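Local coordinates for protein metallophosphoesterase (Clostridium thermocellum, PDB 4J6O) that removes phosphate groups as a manganese-binding, calcineurin-like phosphatase, probably acting on 2',3'-phosphate RNA ends in the bacterial Pnkp-Hen1 repair system, at residues 96-104 / 112-122. Numbering follows the deposited sequence. Where two conformers were deposited one is given.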
loop_
_atom_site.group_PDB
_atom_site.type_symbol
_atom_site.label_atom_id
_atom_site.label_comp_id
_atom_site.label_asym_id
_atom_site.label_seq_id
_atom_site.Cartn_x
_atom_site.Cartn_y
_atom_site.Cartn_z
ATOM N N HIS A 96 -2.753 8.213 -1.432
ATOM C CA HIS A 96 -4.090 8.459 -0.930
ATOM C C HIS A 96 -4.089 8.519 0.579
ATOM O O HIS A 96 -4.890 9.283 1.159
ATOM C CB HIS A 96 -5.055 7.337 -1.419
ATOM C CG HIS A 96 -5.362 7.418 -2.884
ATOM N ND1 HIS A 96 -6.578 7.839 -3.364
ATOM C CD2 HIS A 96 -4.598 7.133 -3.976
ATOM C CE1 HIS A 96 -6.552 7.835 -4.684
ATOM N NE2 HIS A 96 -5.361 7.422 -5.081
ATOM N N ASP A 97 -3.274 7.692 1.213
ATOM C CA ASP A 97 -3.236 7.669 2.683
ATOM C C ASP A 97 -2.741 9.012 3.238
ATOM O O ASP A 97 -3.333 9.575 4.185
ATOM C CB ASP A 97 -2.302 6.550 3.175
ATOM C CG ASP A 97 -2.666 5.156 2.547
ATOM O OD1 ASP A 97 -3.850 4.821 2.438
ATOM O OD2 ASP A 97 -1.717 4.452 2.191
ATOM N N VAL A 98 -1.642 9.481 2.685
ATOM C CA VAL A 98 -1.003 10.745 3.127
ATOM C C VAL A 98 -1.912 11.924 2.839
ATOM O O VAL A 98 -2.003 12.877 3.632
ATOM C CB VAL A 98 0.385 10.912 2.459
ATOM C CG1 VAL A 98 0.960 12.336 2.629
ATOM C CG2 VAL A 98 1.331 9.887 3.058
ATOM N N LYS A 99 -2.595 11.887 1.693
ATOM C CA LYS A 99 -3.530 12.979 1.409
ATOM C C LYS A 99 -4.676 12.952 2.424
ATOM O O LYS A 99 -5.156 14.000 2.862
ATOM C CB LYS A 99 -4.082 12.855 0.002
ATOM C CG LYS A 99 -5.249 13.800 -0.290
ATOM C CD LYS A 99 -5.430 13.955 -1.797
ATOM C CE LYS A 99 -6.672 14.757 -2.115
ATOM N NZ LYS A 99 -7.078 14.567 -3.531
ATOM N N LEU A 100 -5.125 11.757 2.815
ATOM C CA LEU A 100 -6.181 11.674 3.811
ATOM C C LEU A 100 -5.704 12.256 5.113
ATOM O O LEU A 100 -6.470 12.967 5.787
ATOM C CB LEU A 100 -6.620 10.223 4.059
ATOM C CG LEU A 100 -7.568 10.014 5.259
ATOM C CD1 LEU A 100 -8.928 10.687 5.103
ATOM C CD2 LEU A 100 -7.728 8.490 5.535
ATOM N N LEU A 101 -4.460 11.931 5.484
ATOM C CA LEU A 101 -3.877 12.500 6.724
ATOM C C LEU A 101 -3.862 14.029 6.695
ATOM O O LEU A 101 -4.248 14.679 7.691
ATOM C CB LEU A 101 -2.480 11.933 7.002
ATOM C CG LEU A 101 -1.720 12.567 8.177
ATOM C CD1 LEU A 101 -2.507 12.426 9.425
ATOM C CD2 LEU A 101 -0.374 11.934 8.345
ATOM N N ARG A 102 -3.495 14.612 5.553
ATOM C CA ARG A 102 -3.490 16.084 5.431
ATOM C C ARG A 102 -4.900 16.631 5.595
ATOM O O ARG A 102 -5.082 17.660 6.218
ATOM C CB ARG A 102 -2.922 16.498 4.082
ATOM C CG ARG A 102 -1.446 16.252 4.037
ATOM C CD ARG A 102 -0.844 16.408 2.667
ATOM N NE ARG A 102 0.573 16.071 2.748
ATOM C CZ ARG A 102 1.307 15.657 1.727
ATOM N NH1 ARG A 102 0.750 15.522 0.527
ATOM N NH2 ARG A 102 2.594 15.375 1.914
ATOM N N LYS A 103 -5.900 15.931 5.062
ATOM C CA LYS A 103 -7.280 16.404 5.156
ATOM C C LYS A 103 -7.764 16.306 6.615
ATOM O O LYS A 103 -8.322 17.252 7.167
ATOM C CB LYS A 103 -8.178 15.601 4.196
ATOM C CG LYS A 103 -9.681 15.836 4.341
ATOM C CD LYS A 103 -10.075 17.287 4.007
ATOM C CE LYS A 103 -11.563 17.481 4.186
ATOM N NZ LYS A 103 -11.967 18.876 3.851
ATOM N N LEU A 104 -7.509 15.172 7.268
ATOM C CA LEU A 104 -7.902 15.053 8.668
ATOM C C LEU A 104 -7.153 16.066 9.553
ATOM O O LEU A 104 -7.657 16.444 10.598
ATOM C CB LEU A 104 -7.683 13.622 9.200
ATOM C CG LEU A 104 -8.468 12.537 8.444
ATOM C CD1 LEU A 104 -8.008 11.142 8.872
ATOM C CD2 LEU A 104 -9.967 12.693 8.648
ATOM N N THR A 112 -11.298 14.159 -4.353
ATOM C CA THR A 112 -11.226 13.486 -5.635
ATOM C C THR A 112 -10.728 12.056 -5.470
ATOM O O THR A 112 -10.151 11.681 -4.429
ATOM C CB THR A 112 -10.214 14.198 -6.555
ATOM O OG1 THR A 112 -8.992 14.385 -5.847
ATOM C CG2 THR A 112 -10.761 15.590 -6.962
ATOM N N HIS A 113 -10.927 11.313 -6.556
ATOM C CA HIS A 113 -10.372 9.969 -6.689
ATOM C C HIS A 113 -10.764 9.100 -5.533
ATOM O O HIS A 113 -9.937 8.278 -5.089
ATOM C CB HIS A 113 -8.864 10.031 -6.783
ATOM C CG HIS A 113 -8.381 10.794 -7.974
ATOM N ND1 HIS A 113 -7.621 11.935 -7.867
ATOM C CD2 HIS A 113 -8.572 10.592 -9.298
ATOM C CE1 HIS A 113 -7.343 12.390 -9.074
ATOM N NE2 HIS A 113 -7.912 11.599 -9.961
ATOM N N GLY A 114 -12.010 9.222 -5.072
ATOM C CA GLY A 114 -12.463 8.299 -4.030
ATOM C C GLY A 114 -12.391 8.791 -2.602
ATOM O O GLY A 114 -12.835 8.090 -1.687
ATOM N N LEU A 115 -11.807 9.971 -2.391
ATOM C CA LEU A 115 -11.679 10.480 -1.028
ATOM C C LEU A 115 -13.044 10.731 -0.397
ATOM O O LEU A 115 -13.226 10.587 0.818
ATOM C CB LEU A 115 -10.795 11.752 -0.976
ATOM C CG LEU A 115 -10.667 12.455 0.389
ATOM C CD1 LEU A 115 -10.080 11.565 1.480
ATOM C CD2 LEU A 115 -9.757 13.644 0.184
ATOM N N ASP A 116 -14.015 11.081 -1.222
ATOM C CA ASP A 116 -15.367 11.285 -0.724
ATOM C C ASP A 116 -15.844 10.013 -0.017
ATOM O O ASP A 116 -16.485 10.095 1.026
ATOM C CB ASP A 116 -16.341 11.661 -1.842
ATOM C CG ASP A 116 -16.566 10.510 -2.834
ATOM O OD1 ASP A 116 -15.569 9.963 -3.337
ATOM O OD2 ASP A 116 -17.740 10.167 -3.103
ATOM N N ARG A 117 -15.526 8.847 -0.578
ATOM C CA ARG A 117 -16.010 7.632 0.054
ATOM C C ARG A 117 -15.350 7.445 1.412
ATOM O O ARG A 117 -15.996 7.030 2.346
ATOM C CB ARG A 117 -15.728 6.356 -0.774
ATOM C CG ARG A 117 -16.147 6.419 -2.224
ATOM C CD ARG A 117 -17.620 6.682 -2.334
ATOM N NE ARG A 117 -18.023 7.092 -3.680
ATOM C CZ ARG A 117 -18.246 6.259 -4.693
ATOM N NH1 ARG A 117 -18.088 4.943 -4.544
ATOM N NH2 ARG A 117 -18.626 6.746 -5.866
ATOM N N THR A 118 -14.058 7.763 1.524
ATOM C CA THR A 118 -13.347 7.562 2.794
ATOM C C THR A 118 -14.008 8.460 3.845
ATOM O O THR A 118 -14.256 8.053 4.988
ATOM C CB THR A 118 -11.856 7.958 2.690
ATOM O OG1 THR A 118 -11.204 7.094 1.748
ATOM C CG2 THR A 118 -11.128 7.851 4.075
ATOM N N LEU A 119 -14.301 9.684 3.442
ATOM C CA LEU A 119 -14.771 10.654 4.419
ATOM C C LEU A 119 -16.157 10.294 4.928
ATOM O O LEU A 119 -16.454 10.411 6.120
ATOM C CB LEU A 119 -14.763 12.044 3.815
ATOM C CG LEU A 119 -13.347 12.571 3.550
ATOM C CD1 LEU A 119 -13.418 13.911 2.786
ATOM C CD2 LEU A 119 -12.546 12.681 4.846
ATOM N N GLU A 120 -17.001 9.835 4.016
ATOM C CA GLU A 120 -18.356 9.473 4.399
ATOM C C GLU A 120 -18.397 8.188 5.221
ATOM O O GLU A 120 -19.245 8.029 6.097
ATOM C CB GLU A 120 -19.260 9.389 3.182
ATOM C CG GLU A 120 -19.044 8.203 2.309
ATOM C CD GLU A 120 -19.817 8.320 1.005
ATOM O OE1 GLU A 120 -20.212 9.451 0.633
ATOM O OE2 GLU A 120 -20.034 7.279 0.348
ATOM N N GLN A 121 -17.436 7.307 4.983
ATOM C CA GLN A 121 -17.305 6.117 5.807
ATOM C C GLN A 121 -16.677 6.418 7.177
ATOM O O GLN A 121 -17.066 5.843 8.197
ATOM C CB GLN A 121 -16.564 5.019 5.035
ATOM C CG GLN A 121 -17.398 4.529 3.825
ATOM C CD GLN A 121 -16.628 3.523 2.975
ATOM O OE1 GLN A 121 -15.844 2.763 3.507
ATOM N NE2 GLN A 121 -16.811 3.575 1.636
ATOM N N LEU A 122 -15.699 7.312 7.208
ATOM C CA LEU A 122 -15.066 7.693 8.467
ATOM C C LEU A 122 -16.048 8.414 9.388
ATOM O O LEU A 122 -15.986 8.282 10.618
ATOM C CB LEU A 122 -13.853 8.598 8.214
ATOM C CG LEU A 122 -12.527 7.868 8.011
ATOM C CD1 LEU A 122 -11.435 8.900 7.928
ATOM C CD2 LEU A 122 -12.235 6.876 9.121
HETATM O O HOH W 1 -7.628 11.521 -3.453
#
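The imidazole of His96 presents an edge to the turn ahead of helix 115-122: its CE1 lies 3.4 Å from the carbonyl O of His113, close to the ring plane, and 3.8 Å from His113 CB. The two side chains cross at about a right angle. Both ring nitrogens are engaged elsewhere, ND1 with Asp68 and NE2 with a bound citrate, probably from the crystallisation liquor, while the ring of His21, a manganese ligand, packs edge-to-face with it.

One turn further along helix 96-104, Lys99 lies with CG anti to the backbone N (chi1 169°) and runs on extended, so that its CE passes 4.0 Å from Leu115 CD2 before NZ arrives beside Thr112. The ammonium donates to a water that also hydrogen-bonds to Thr112 O, the water oxygen being 2.7 Å from Thr112 O, and it also bonds to the carbonyl of Gln110.

The fold is that of the calcineurin-like phosphoesterases. Asp19, His21 and Asp65 bind manganese close to the start of helix 95-104, and His96 N bonds to Asp65 OD1, so the start of this helix is tied to a metal ligand. Thr112 to Leu115 form a type I' turn, with Gly114 as the N-cap residue of the second helix.

The axes of the two helical segments cross at -54°, and between them Leu100 is a knob in a hole made by Leu115, Thr118, Leu119 and Leu122. Its CD1 meets Thr118 CG2 tip to tip at 3.7 Å and leans on Leu115 CD1 at 3.9 Å. Thr118 has CG2 anti to the backbone N, facing Leu100, and OG1 anti to the carbonyl carbon (chi1 -64°), where it bonds to Asp68, which thus serves both helices. Farther from the metal, Leu104 CD2 rests 4.1 Å from Leu122 CD1.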